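PDB 2YJG: lactate racemase from Thermoanaerobacterium thermosaccharolyticum, which interconverts the D- and L-isomers of lactate, using a nickel pincer cofactor derived from nicotinic acid mononucleotide. Local coordinates for residues K63-I69 with E161-A167; V99-I103 with N156-V160; R55-E61 with E89-N94; V132-R136 with G189-V193; R75-S79 with E168-E172. One frame throughout, in Å; residues are numbered along the deposited sequence.

Contact 1 of 5, residues K63-I69 with E161-A167; sequences KKNIVII and EADLLVA
Asp163 holds the loop ahead of strand 66-71 through its carboxylate: OD2 takes a nearly straight bond (170°) from Lys64 N at 2.7 Å, using its anti side rather than the side facing OD1. Its own backbone N donates to Asn65 O at 2.8 Å, so this residue fixes both chains just before they become regular strands. A water joins Asn65 ND2 to Glu161 O next to it. From here the strands run in parallel, 18° apart in direction, with Val67 N bonded to Leu164 O, Val166 N to Val67 O, and Ile69 N to Val166 O. The side chains of Val67 and Leu165 lie side by side on the face shared with Ile69 and Ala167, where Val67 CG1 meets Leu165 CD1 at 3.6 Å. With CG1 anti to its backbone N (chi1 170°), Val67 turns the other branch, CG2, onto Ala162 CB, also at 3.6 Å. Ile69 crosses the tip of Leu165, its CG1 3.9 Å from Leu165 CD1. Ile66 and Ile68 occupy the other face and pack on helix 79-91. These are neighbouring inner strands in the parallel part of the sheet, strand order 3-2-1-4-5, as in Rossmann-like alpha/beta folds.

Contact 2 of 5, residues V99-I103 with N156-V160; sequences VKILI and NKLAV
Leu102 and Lys100 of strand 99-104 receive the side chains of Asn156, Leu158 and Ala159, so that a short helix packs on the parallel strands of a Rossmann-like alpha/beta sheet. The contact between the two segments is made by van der Waals packing, with no hydrogen bond across. On the apolar side, Leu102 reaches the helix with both methyl groups, each in a loose contact: CD2 comes to 4.3 Å from Ala159 CB and CD1 to 4.4 Å from Leu158 CD2. Lys100 contributes its aliphatic chain, extended beyond CG, which Leu158 crosses at about a right angle; Lys100 CD lies 3.7 Å from Leu158 CD1. Leu158 can meet it because its CG stands opposite the backbone N (chi1 -164°), carrying the two methyls out to the strand. Val67 and Ile190 also touch Leu102, so this residue belongs to a wider apolar cluster between the helix and the sheet.

Packing of an apolar group on a polar one occurs where Leu102 and Asn156 meet from opposite directions, Leu102 CD1 being 3.9 Å from Asn156 ND2. That ND2 is engaged elsewhere, in a hydrogen bond with His133 ND1. A capping bond lies within the helical segment: Asn156 is the N-cap, and its OD1 accepts from Leu158 N at 3.2 Å, in the carbonyl plane and on a lone pair.

Contact 3 of 5, residues R55-E61 with E89-N94; sequences RLQDLAE and EIRKKN
The guanidinium of Arg55 has the carboxylate of Glu89 at its edge and the amide nitrogen of Gln57 over the centre of one face, with NE2 3.4 Å above the plane. Guanidinium and carboxylate are nearly coplanar, 18° apart, in a side-on, two-nitrogen salt bridge: Arg55 NE bonds Glu89 OE2 and Arg55 NH2 bonds Glu89 OE1, each at 3.0 Å and each on a syn lone pair. Here the one-turn helix 56-59 packs on the C-terminal end of helix 79-91.

Glu89 OE2 has two further donors, Gln57 N at 3.1 Å, arriving from above the carboxylate plane, and a water that also accepts from Leu56 N. A negative group at the first turn of helix 56-59 would probably be stabilised by the helix dipole. The bend of Glu89 at chi2 (70°) brings the carboxylate there. Beneath these charges, Leu56 CD2 packs on Ile90 CG1 at 3.7 Å, and Ala60 CB faces Ile90 CG2. Towards solvent, the extended chain of Lys93 runs past Gln57 to a second salt bridge, from NZ to Asp58 OD1 at 2.8 Å. A water ties Gln57 O and Ile90 O to Lys93 N. At the far end Asn94 ND2, which also bonds Lys63 O, donates to Ala60 O at 2.7 Å.

Contact 4 of 5, residues V132-R136 with G189-V193; sequences VHDSR and GIASV
His133 is held tightly between two backbones. Over one face of its imidazole sits Ile190 CA, 3.5 Å from the ring centroid and 10° off the normal, a CH-pi contact; Ser135 N lies over the opposite face, offset toward the rim. At the ring edge NE2 donates to Ala191 O at 2.9 Å, with the oxygen close to the ring plane, although the donor stands well above the plane of that carbonyl. As ND1 is bonded elsewhere, both ring nitrogens are engaged and the rotation of the imidazole is fixed. A chi1 of 176° swings the ring away from its own backbone N and across to the 189-193 loop. A backbone bond from Val193 N to Ser135 O, 3.1 Å long, continues the join.

The other end is more exposed, reaching solvent through Arg136. Val193 CG2 lies over the centre of its guanidinium, about 3.8 Å above the plane, but the modelled position of this methyl is doubtful because it falls too close to Ser135 OG. Arg136 is held elsewhere by Phe107, through a hydrogen bond to its carbonyl and a cation-pi contact. The contact thus joins two loops that border the probable active site, near His108 and Lys184.

Contact 5 of 5, residues R75-S79 with E168-E172; sequences RPVPS and EGFIE. With SO4 (sulfate ion), chain E.
Glu168, still on its strand, meets Ser79 at the start of helix 79-91: Ser79 OG donates to Glu168 OE2 at 2.7 Å, on the syn side. Thr70 OG1 also bonds OE2, while Thr82 OG1 serves OE1, so three hydroxyls bond this buried carboxylate and probably support its negative charge. Val77 CG1 slants across the carboxylate end, 3.8 Å from Glu168 OE2. At Gly169 the backbone runs fully extended beneath Val77, whose CG2 is 4.1 Å from Gly169 C.

Phe170 carries most of the packing. Its CG sits between the backbone N and the carbonyl carbon (chi1 79°), turning the ring up into the 75-79 loop. Pro76 CG lies over one face, toward the rim, in a CH-pi contact 4.1 Å from the ring centroid, and Val77 CG2 touches CD1 obliquely at 3.9 Å. Arg75 NH2 comes to the ring edge, with the guanidinium plane 59° from that of the ring; the approach is so tight that its exact position is doubtful. Glu172 finally reaches the edge of the same guanidinium, its OE2 forming a weak salt bridge to Arg75 NH2 at 3.5 Å.

A sulfate, probably from the crystallisation liquor, accepts a straight bond (170°) from Arg75 NE on O2 at 3.3 Å and is also bound by Gly181 N. The bound sulfate suggests a site suited to anions, consistent with the role of Arg75 in cofactor binding inferred from relatives.

How the contacts relate
Following the chain, contact 3 closes the first loop, bringing 89-94 back to 55-61 around strand 66-71 and most of helix 79-91. Contact 1 opens inside that loop and closes beyond it, so the two cross; contact 5, from 75-79 to 168-172, crosses both and packs the loop after strand 66-71 on the end of strand 164-170, near the probable cofactor site. Contact 2, which begins after contact 3 has closed, nests within contacts 1 and 5 and sets helix 157-161 on the neighbouring strand. Contact 4 crosses contacts 1, 2 and 5 and follows contact 3 in series. Ile190 connects it to contacts 1 and 2, joining loops near the probable active site to the sheet.

Contact 1 of 5, residues K63-I69 with E161-A167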
# COMPACT_ATOMS: atom_id res chain seq x y z
N LYS A 63 -18.50 -20.07 -4.15
CA LYS A 63 -18.94 -18.76 -3.66
C LYS A 63 -18.31 -17.67 -4.52
O LYS A 63 -17.15 -17.81 -4.92
CB LYS A 63 -18.48 -18.54 -2.22
CG LYS A 63 -19.03 -19.58 -1.23
CD LYS A 63 -20.50 -19.46 -1.05
CE LYS A 63 -20.98 -20.02 0.27
NZ LYS A 63 -21.43 -21.41 0.13
N LYS A 64 -19.00 -16.56 -4.76
CA LYS A 64 -18.42 -15.52 -5.64
C LYS A 64 -18.14 -14.18 -5.00
O LYS A 64 -17.83 -13.20 -5.69
CB LYS A 64 -19.34 -15.31 -6.87
CG LYS A 64 -20.60 -14.54 -6.61
CD LYS A 64 -21.62 -14.73 -7.77
CE LYS A 64 -22.90 -13.99 -7.49
NZ LYS A 64 -23.88 -14.32 -8.55
N ASN A 65 -18.30 -14.06 -3.69
CA ASN A 65 -18.06 -12.78 -3.04
C ASN A 65 -17.77 -13.15 -1.62
O ASN A 65 -18.68 -13.21 -0.80
CB ASN A 65 -19.31 -11.86 -3.18
CG ASN A 65 -19.15 -10.47 -2.50
OD1 ASN A 65 -18.04 -9.93 -2.30
ND2 ASN A 65 -20.30 -9.87 -2.19
N ILE A 66 -16.51 -13.41 -1.35
CA ILE A 66 -16.01 -13.72 0.00
C ILE A 66 -15.40 -12.51 0.69
O ILE A 66 -14.73 -11.70 0.07
CB ILE A 66 -15.00 -14.86 -0.07
CG1 ILE A 66 -15.64 -16.03 -0.82
CG2 ILE A 66 -14.55 -15.29 1.32
CD1 ILE A 66 -14.74 -17.18 -1.06
N VAL A 67 -15.68 -12.36 1.99
CA VAL A 67 -15.12 -11.27 2.77
C VAL A 67 -14.41 -11.93 3.96
O VAL A 67 -14.98 -12.80 4.61
CB VAL A 67 -16.20 -10.24 3.26
CG1 VAL A 67 -15.60 -9.23 4.29
CG2 VAL A 67 -16.89 -9.52 2.01
N ILE A 68 -13.14 -11.59 4.15
CA ILE A 68 -12.42 -11.94 5.38
C ILE A 68 -12.27 -10.68 6.23
O ILE A 68 -11.65 -9.70 5.75
CB ILE A 68 -11.02 -12.37 5.13
CG1 ILE A 68 -10.97 -13.56 4.13
CG2 ILE A 68 -10.30 -12.77 6.44
CD1 ILE A 68 -9.53 -13.87 3.64
N ILE A 69 -12.74 -10.73 7.48
CA ILE A 69 -12.57 -9.61 8.39
C ILE A 69 -11.24 -9.83 9.10
O ILE A 69 -10.94 -10.95 9.56
CB ILE A 69 -13.67 -9.49 9.43
CG1 ILE A 69 -15.05 -9.29 8.77
CG2 ILE A 69 -13.38 -8.27 10.31
CD1 ILE A 69 -16.27 -9.36 9.74
N GLU A 161 -23.47 -8.24 2.38
CA GLU A 161 -23.56 -8.69 0.96
C GLU A 161 -22.75 -9.95 0.59
O GLU A 161 -23.07 -10.61 -0.39
CB GLU A 161 -23.05 -7.57 0.05
CG GLU A 161 -23.86 -6.34 0.05
CD GLU A 161 -23.10 -5.16 -0.62
OE1 GLU A 161 -21.91 -5.36 -1.06
OE2 GLU A 161 -23.72 -4.07 -0.72
N ALA A 162 -21.73 -10.26 1.39
CA ALA A 162 -20.91 -11.42 1.20
C ALA A 162 -21.68 -12.73 1.08
O ALA A 162 -22.64 -12.97 1.80
CB ALA A 162 -19.90 -11.54 2.33
N ASP A 163 -21.26 -13.54 0.12
CA ASP A 163 -21.64 -14.97 -0.00
C ASP A 163 -21.13 -15.81 1.12
O ASP A 163 -21.77 -16.79 1.56
CB ASP A 163 -20.93 -15.55 -1.23
CG ASP A 163 -21.77 -15.57 -2.40
OD1 ASP A 163 -22.92 -15.04 -2.30
OD2 ASP A 163 -21.30 -16.11 -3.42
N LEU A 164 -19.92 -15.48 1.56
CA LEU A 164 -19.36 -16.13 2.72
C LEU A 164 -18.63 -15.07 3.49
O LEU A 164 -17.85 -14.27 2.92
CB LEU A 164 -18.43 -17.25 2.30
CG LEU A 164 -17.73 -18.07 3.37
CD1 LEU A 164 -18.74 -18.94 4.07
CD2 LEU A 164 -16.52 -18.86 2.80
N LEU A 165 -18.90 -15.00 4.79
CA LEU A 165 -18.20 -14.12 5.68
C LEU A 165 -17.34 -14.90 6.65
O LEU A 165 -17.82 -15.79 7.36
CB LEU A 165 -19.20 -13.26 6.44
CG LEU A 165 -18.61 -12.16 7.35
CD1 LEU A 165 -17.72 -11.11 6.54
CD2 LEU A 165 -19.69 -11.46 8.14
N VAL A 166 -16.06 -14.51 6.69
CA VAL A 166 -15.03 -15.14 7.48
C VAL A 166 -14.37 -14.06 8.37
O VAL A 166 -14.34 -12.89 8.00
CB VAL A 166 -13.97 -15.79 6.53
CG1 VAL A 166 -12.79 -16.26 7.26
CG2 VAL A 166 -14.57 -16.95 5.82
N ALA A 167 -13.74 -14.47 9.46
CA ALA A 167 -12.90 -13.51 10.24
C ALA A 167 -11.68 -14.18 10.81
O ALA A 167 -11.70 -15.39 11.13
CB ALA A 167 -13.69 -12.95 11.40
O HOH W 1 -22.62 -11.44 -3.16

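Contact 2 of 5, residues V99-I103 with N156-V160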
# COMPACT_ATOMS: atom_id res chain seq x y z
N VAL A 99 -12.18 -12.24 -3.19
CA VAL A 99 -11.96 -12.19 -1.74
C VAL A 99 -11.61 -10.77 -1.35
O VAL A 99 -10.59 -10.25 -1.77
CB VAL A 99 -10.86 -13.11 -1.27
CG1 VAL A 99 -10.77 -13.11 0.32
CG2 VAL A 99 -11.10 -14.46 -1.71
N LYS A 100 -12.46 -10.15 -0.53
CA LYS A 100 -12.23 -8.83 0.02
C LYS A 100 -11.78 -8.94 1.47
O LYS A 100 -12.34 -9.71 2.23
CB LYS A 100 -13.48 -7.96 -0.08
CG LYS A 100 -13.57 -7.31 -1.44
CD LYS A 100 -14.66 -6.35 -1.59
CE LYS A 100 -14.97 -6.22 -3.10
NZ LYS A 100 -15.74 -5.00 -3.28
N ILE A 101 -10.78 -8.16 1.86
CA ILE A 101 -10.29 -8.21 3.21
C ILE A 101 -10.75 -6.91 3.83
O ILE A 101 -10.29 -5.86 3.44
CB ILE A 101 -8.76 -8.43 3.23
CG1 ILE A 101 -8.42 -9.76 2.54
CG2 ILE A 101 -8.22 -8.51 4.62
CD1 ILE A 101 -6.96 -9.92 2.15
N LEU A 102 -11.61 -7.02 4.81
CA LEU A 102 -12.25 -5.87 5.46
C LEU A 102 -11.58 -5.67 6.80
O LEU A 102 -11.64 -6.57 7.63
CB LEU A 102 -13.73 -6.19 5.70
CG LEU A 102 -14.61 -5.13 6.38
CD1 LEU A 102 -14.47 -3.68 5.76
CD2 LEU A 102 -16.01 -5.62 6.42
N ILE A 103 -10.98 -4.50 7.01
CA ILE A 103 -10.23 -4.20 8.25
C ILE A 103 -11.23 -3.70 9.31
O ILE A 103 -11.92 -2.70 9.08
CB ILE A 103 -9.16 -3.13 8.02
CG1 ILE A 103 -8.20 -3.53 6.91
CG2 ILE A 103 -8.38 -2.79 9.31
CD1 ILE A 103 -7.41 -4.74 7.23
N ASN A 156 -21.20 -3.10 8.65
CA ASN A 156 -20.70 -2.81 7.28
C ASN A 156 -21.42 -3.65 6.21
O ASN A 156 -21.50 -4.91 6.29
CB ASN A 156 -19.20 -3.09 7.23
CG ASN A 156 -18.49 -2.40 6.09
OD1 ASN A 156 -18.71 -2.71 4.91
ND2 ASN A 156 -17.59 -1.50 6.44
N LYS A 157 -21.94 -2.93 5.20
CA LYS A 157 -22.68 -3.54 4.08
C LYS A 157 -21.94 -4.63 3.31
O LYS A 157 -22.52 -5.58 2.85
CB LYS A 157 -23.09 -2.44 3.07
CG LYS A 157 -24.56 -2.59 2.62
CD LYS A 157 -25.14 -1.31 1.94
CE LYS A 157 -24.21 -0.72 0.87
NZ LYS A 157 -24.81 0.51 0.15
N LEU A 158 -20.66 -4.42 3.12
CA LEU A 158 -19.82 -5.41 2.45
C LEU A 158 -19.93 -6.76 3.11
O LEU A 158 -20.01 -7.78 2.45
CB LEU A 158 -18.38 -4.93 2.50
CG LEU A 158 -17.44 -5.63 1.54
CD1 LEU A 158 -17.76 -5.19 0.08
CD2 LEU A 158 -16.03 -5.23 1.93
N ALA A 159 -19.89 -6.76 4.44
CA ALA A 159 -20.04 -7.99 5.21
C ALA A 159 -21.40 -8.68 5.00
O ALA A 159 -21.48 -9.91 4.88
CB ALA A 159 -19.83 -7.68 6.69
N VAL A 160 -22.44 -7.86 4.97
CA VAL A 160 -23.82 -8.31 4.79
C VAL A 160 -23.98 -8.94 3.40
O VAL A 160 -24.47 -10.05 3.26
CB VAL A 160 -24.82 -7.13 4.91
CG1 VAL A 160 -26.24 -7.68 4.78
CG2 VAL A 160 -24.62 -6.32 6.26

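Contact 3 of 5, residues R55-E61 with E89-N94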
# COMPACT_ATOMS: atom_id res chain seq x y z
N ARG A 55 -14.23 -27.63 6.56
CA ARG A 55 -13.09 -26.80 6.19
C ARG A 55 -13.49 -25.60 5.38
O ARG A 55 -14.46 -25.62 4.62
CB ARG A 55 -12.05 -27.62 5.42
CG ARG A 55 -11.10 -28.32 6.32
CD ARG A 55 -10.15 -29.09 5.58
NE ARG A 55 -9.14 -28.30 4.91
CZ ARG A 55 -8.13 -28.81 4.23
NH1 ARG A 55 -7.99 -30.14 4.13
NH2 ARG A 55 -7.25 -28.02 3.63
N LEU A 56 -12.71 -24.54 5.53
CA LEU A 56 -12.94 -23.31 4.80
C LEU A 56 -12.88 -23.57 3.30
O LEU A 56 -13.68 -23.03 2.58
CB LEU A 56 -11.95 -22.22 5.25
CG LEU A 56 -12.03 -20.85 4.54
CD1 LEU A 56 -13.42 -20.26 4.54
CD2 LEU A 56 -10.99 -19.94 5.15
N GLN A 57 -11.98 -24.43 2.82
CA GLN A 57 -11.96 -24.76 1.37
C GLN A 57 -13.32 -25.22 0.85
O GLN A 57 -13.72 -24.90 -0.25
CB GLN A 57 -10.89 -25.80 1.05
CG GLN A 57 -11.10 -27.18 1.64
CD GLN A 57 -10.11 -28.20 1.05
OE1 GLN A 57 -9.35 -27.87 0.14
NE2 GLN A 57 -10.15 -29.45 1.54
N ASP A 58 -14.02 -26.03 1.64
CA ASP A 58 -15.34 -26.55 1.29
C ASP A 58 -16.42 -25.52 1.41
O ASP A 58 -17.29 -25.41 0.55
CB ASP A 58 -15.65 -27.78 2.13
CG ASP A 58 -14.76 -28.94 1.78
OD1 ASP A 58 -14.36 -29.04 0.60
OD2 ASP A 58 -14.44 -29.76 2.68
N LEU A 59 -16.35 -24.71 2.46
CA LEU A 59 -17.29 -23.62 2.59
C LEU A 59 -17.22 -22.57 1.47
O LEU A 59 -18.24 -21.94 1.12
CB LEU A 59 -17.05 -22.88 3.92
CG LEU A 59 -17.41 -23.61 5.20
CD1 LEU A 59 -17.05 -22.71 6.42
CD2 LEU A 59 -18.90 -24.02 5.27
N ALA A 60 -16.00 -22.35 0.96
CA ALA A 60 -15.72 -21.33 -0.04
C ALA A 60 -15.99 -21.82 -1.49
O ALA A 60 -15.98 -21.03 -2.44
CB ALA A 60 -14.24 -20.95 0.05
N GLU A 61 -16.10 -23.12 -1.65
CA GLU A 61 -16.36 -23.68 -2.98
C GLU A 61 -17.66 -23.14 -3.58
O GLU A 61 -18.73 -23.19 -2.94
CB GLU A 61 -16.39 -25.22 -2.90
CG GLU A 61 -16.40 -25.94 -4.26
CD GLU A 61 -16.24 -27.43 -4.18
OE1 GLU A 61 -16.56 -28.03 -3.13
OE2 GLU A 61 -15.80 -28.01 -5.18
N GLU A 89 -6.26 -21.42 1.42
CA GLU A 89 -7.35 -22.34 1.80
C GLU A 89 -8.66 -22.05 1.05
O GLU A 89 -9.29 -22.94 0.50
CB GLU A 89 -7.57 -22.27 3.32
CG GLU A 89 -8.73 -23.11 3.88
CD GLU A 89 -8.46 -24.64 3.84
OE1 GLU A 89 -7.32 -25.05 3.54
OE2 GLU A 89 -9.40 -25.39 4.14
N ILE A 90 -9.09 -20.79 1.08
CA ILE A 90 -10.20 -20.32 0.27
C ILE A 90 -10.08 -20.71 -1.22
O ILE A 90 -11.10 -21.02 -1.83
CB ILE A 90 -10.36 -18.79 0.40
CG1 ILE A 90 -10.97 -18.44 1.78
CG2 ILE A 90 -11.25 -18.22 -0.71
CD1 ILE A 90 -10.77 -16.97 2.30
N ARG A 91 -8.88 -20.66 -1.78
CA ARG A 91 -8.67 -20.82 -3.23
C ARG A 91 -8.51 -22.28 -3.63
O ARG A 91 -8.59 -22.61 -4.83
CB ARG A 91 -7.49 -19.97 -3.71
CG ARG A 91 -7.86 -18.47 -3.70
CD ARG A 91 -6.66 -17.53 -4.01
NE ARG A 91 -7.14 -16.17 -4.21
CZ ARG A 91 -6.56 -15.06 -3.79
NH1 ARG A 91 -5.44 -15.05 -3.06
NH2 ARG A 91 -7.15 -13.90 -4.07
N LYS A 92 -8.36 -23.15 -2.63
CA LYS A 92 -8.06 -24.55 -2.92
C LYS A 92 -9.13 -25.18 -3.82
O LYS A 92 -8.80 -25.97 -4.74
CB LYS A 92 -7.87 -25.32 -1.62
CG LYS A 92 -6.48 -25.22 -1.05
CD LYS A 92 -6.37 -26.14 0.16
CE LYS A 92 -5.14 -25.83 1.03
NZ LYS A 92 -3.89 -26.51 0.56
N LYS A 93 -10.39 -24.86 -3.59
CA LYS A 93 -11.43 -25.41 -4.43
C LYS A 93 -12.20 -24.30 -5.16
O LYS A 93 -13.28 -24.53 -5.66
CB LYS A 93 -12.32 -26.38 -3.62
CG LYS A 93 -11.60 -27.60 -3.10
CD LYS A 93 -12.56 -28.52 -2.27
CE LYS A 93 -12.03 -29.96 -2.07
NZ LYS A 93 -12.94 -30.72 -1.15
N ASN A 94 -11.58 -23.11 -5.27
CA ASN A 94 -12.19 -21.91 -5.85
C ASN A 94 -11.09 -20.91 -6.29
O ASN A 94 -10.87 -19.83 -5.66
CB ASN A 94 -13.16 -21.31 -4.82
CG ASN A 94 -14.05 -20.27 -5.39
OD1 ASN A 94 -13.90 -19.88 -6.55
ND2 ASN A 94 -14.99 -19.78 -4.58
O HOH W 2 -10.23 -24.72 6.93
O HOH W 3 -12.29 -23.51 -2.17
O HOH W 4 -15.79 -30.37 -2.50

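Contact 4 of 5, residues V132-R136 with G189-V193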
# COMPACT_ATOMS: atom_id res chain seq x y z
N VAL A 132 -11.29 -0.61 4.21
CA VAL A 132 -11.18 -0.16 5.60
C VAL A 132 -12.59 0.17 6.13
O VAL A 132 -13.36 0.90 5.48
CB VAL A 132 -10.21 1.05 5.74
CG1 VAL A 132 -10.15 1.51 7.13
CG2 VAL A 132 -8.79 0.71 5.25
N HIS A 133 -12.97 -0.42 7.27
CA HIS A 133 -14.26 -0.15 7.86
C HIS A 133 -14.26 1.26 8.35
O HIS A 133 -13.29 1.71 8.99
CB HIS A 133 -14.50 -1.06 9.06
CG HIS A 133 -15.78 -0.79 9.78
ND1 HIS A 133 -17.02 -0.90 9.17
CD2 HIS A 133 -16.02 -0.40 11.05
CE1 HIS A 133 -17.96 -0.58 10.05
NE2 HIS A 133 -17.37 -0.27 11.19
N ASP A 134 -15.38 1.95 8.13
CA ASP A 134 -15.57 3.29 8.72
C ASP A 134 -16.92 3.28 9.46
O ASP A 134 -18.01 3.23 8.86
CB ASP A 134 -15.50 4.36 7.65
CG ASP A 134 -15.74 5.75 8.16
OD1 ASP A 134 -15.82 5.98 9.42
OD2 ASP A 134 -15.85 6.62 7.25
N SER A 135 -16.79 3.22 10.77
CA SER A 135 -17.95 3.11 11.66
C SER A 135 -18.78 4.40 11.61
O SER A 135 -19.93 4.40 12.03
CB SER A 135 -17.52 2.85 13.09
OG SER A 135 -16.81 3.95 13.64
N ARG A 136 -18.18 5.48 11.10
CA ARG A 136 -18.86 6.77 11.06
C ARG A 136 -19.54 7.09 9.72
O ARG A 136 -20.20 8.14 9.60
CB ARG A 136 -17.89 7.87 11.46
CG ARG A 136 -17.46 7.75 12.89
CD ARG A 136 -16.37 8.72 13.29
NE ARG A 136 -15.95 8.47 14.67
CZ ARG A 136 -15.14 7.49 15.06
NH1 ARG A 136 -14.63 6.65 14.18
NH2 ARG A 136 -14.85 7.35 16.35
N GLY A 189 -16.11 -4.73 15.80
CA GLY A 189 -15.14 -4.55 14.74
C GLY A 189 -15.61 -3.90 13.45
O GLY A 189 -14.90 -3.05 12.88
N ILE A 190 -16.80 -4.27 13.00
CA ILE A 190 -17.35 -3.71 11.73
C ILE A 190 -18.74 -3.11 11.94
O ILE A 190 -19.53 -3.10 11.06
CB ILE A 190 -17.35 -4.74 10.57
CG1 ILE A 190 -18.27 -5.99 10.86
CG2 ILE A 190 -15.91 -5.11 10.22
CD1 ILE A 190 -18.59 -6.79 9.57
N ALA A 191 -19.00 -2.62 13.15
CA ALA A 191 -20.31 -2.05 13.54
C ALA A 191 -20.29 -0.55 13.47
O ALA A 191 -19.22 0.09 13.37
CB ALA A 191 -20.66 -2.43 14.99
N SER A 192 -21.49 0.02 13.53
CA SER A 192 -21.64 1.50 13.54
C SER A 192 -21.17 2.09 14.84
O SER A 192 -21.24 1.42 15.89
CB SER A 192 -23.10 1.88 13.33
OG SER A 192 -23.90 1.51 14.42
N VAL A 193 -20.70 3.35 14.82
CA VAL A 193 -20.18 3.97 16.06
C VAL A 193 -21.27 3.90 17.17
O VAL A 193 -20.97 3.65 18.31
CB VAL A 193 -19.64 5.41 15.90
CG1 VAL A 193 -19.16 5.97 17.23
CG2 VAL A 193 -18.50 5.48 14.90

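Contact 5 of 5, residues R75-S79 with E168-E172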
# COMPACT_ATOMS: atom_id res chain seq x y z
N ARG A 75 -3.95 -3.81 16.56
CA ARG A 75 -4.02 -5.12 17.19
C ARG A 75 -2.81 -5.91 16.73
O ARG A 75 -2.32 -5.69 15.62
CB ARG A 75 -5.33 -5.85 16.82
CG ARG A 75 -6.61 -5.07 17.11
CD ARG A 75 -6.74 -4.52 18.52
NE ARG A 75 -6.94 -5.58 19.51
CZ ARG A 75 -6.24 -5.76 20.64
NH1 ARG A 75 -5.23 -4.95 21.02
NH2 ARG A 75 -6.55 -6.78 21.44
N PRO A 76 -2.31 -6.82 17.57
CA PRO A 76 -1.12 -7.60 17.22
C PRO A 76 -1.32 -8.85 16.37
O PRO A 76 -0.44 -9.72 16.35
CB PRO A 76 -0.56 -7.98 18.59
CG PRO A 76 -1.76 -8.20 19.39
CD PRO A 76 -2.75 -7.11 18.95
N VAL A 77 -2.44 -8.95 15.65
CA VAL A 77 -2.68 -10.10 14.79
C VAL A 77 -1.55 -10.25 13.73
O VAL A 77 -1.21 -9.31 12.99
CB VAL A 77 -4.06 -10.02 14.11
CG1 VAL A 77 -4.28 -11.25 13.27
CG2 VAL A 77 -5.17 -9.84 15.13
N PRO A 78 -0.91 -11.42 13.69
CA PRO A 78 0.22 -11.64 12.80
C PRO A 78 -0.26 -11.96 11.39
O PRO A 78 -0.08 -13.07 10.90
CB PRO A 78 0.95 -12.83 13.42
CG PRO A 78 -0.11 -13.59 14.12
CD PRO A 78 -1.16 -12.58 14.56
N SER A 79 -0.88 -10.98 10.74
CA SER A 79 -1.57 -11.27 9.49
C SER A 79 -0.69 -11.59 8.30
O SER A 79 -1.18 -12.15 7.32
CB SER A 79 -2.55 -10.14 9.16
OG SER A 79 -3.49 -9.94 10.20
N GLU A 168 -10.63 -13.37 10.97
CA GLU A 168 -9.49 -13.79 11.71
C GLU A 168 -9.31 -12.87 12.91
O GLU A 168 -9.91 -11.79 13.01
CB GLU A 168 -8.24 -13.84 10.87
CG GLU A 168 -7.73 -12.51 10.34
CD GLU A 168 -6.24 -12.53 10.00
OE1 GLU A 168 -5.62 -13.62 10.05
OE2 GLU A 168 -5.67 -11.44 9.69
N GLY A 169 -8.50 -13.32 13.85
CA GLY A 169 -8.33 -12.55 15.10
C GLY A 169 -7.35 -13.24 16.03
O GLY A 169 -6.70 -14.22 15.65
N PHE A 170 -7.29 -12.77 17.27
CA PHE A 170 -6.48 -13.44 18.31
C PHE A 170 -7.24 -13.44 19.64
O PHE A 170 -8.24 -12.63 19.84
CB PHE A 170 -5.11 -12.77 18.46
CG PHE A 170 -5.13 -11.54 19.24
CD1 PHE A 170 -5.93 -10.49 18.89
CD2 PHE A 170 -4.36 -11.43 20.36
CE1 PHE A 170 -5.99 -9.38 19.69
CE2 PHE A 170 -4.39 -10.31 21.11
CZ PHE A 170 -5.21 -9.30 20.77
N ILE A 171 -6.81 -14.31 20.55
CA ILE A 171 -7.57 -14.53 21.79
C ILE A 171 -6.70 -14.25 23.00
O ILE A 171 -5.64 -14.88 23.14
CB ILE A 171 -8.12 -15.97 21.88
CG1 ILE A 171 -9.16 -16.25 20.85
CG2 ILE A 171 -8.73 -16.17 23.29
CD1 ILE A 171 -9.49 -17.74 20.63
N GLU A 172 -7.09 -13.31 23.87
CA GLU A 172 -6.35 -13.02 25.11
C GLU A 172 -7.43 -12.53 26.08
O GLU A 172 -8.55 -12.20 25.65
CB GLU A 172 -5.28 -11.94 24.92
CG GLU A 172 -5.89 -10.53 24.67
CD GLU A 172 -4.84 -9.45 24.38
OE1 GLU A 172 -3.63 -9.78 24.24
OE2 GLU A 172 -5.27 -8.27 24.28
S SO4 E . -10.48 -7.72 19.20
O1 SO4 E . -11.31 -8.09 18.06
O2 SO4 E . -9.08 -7.96 18.81
O3 SO4 E . -10.62 -6.30 19.65
O4 SO4 E . -10.95 -8.58 20.24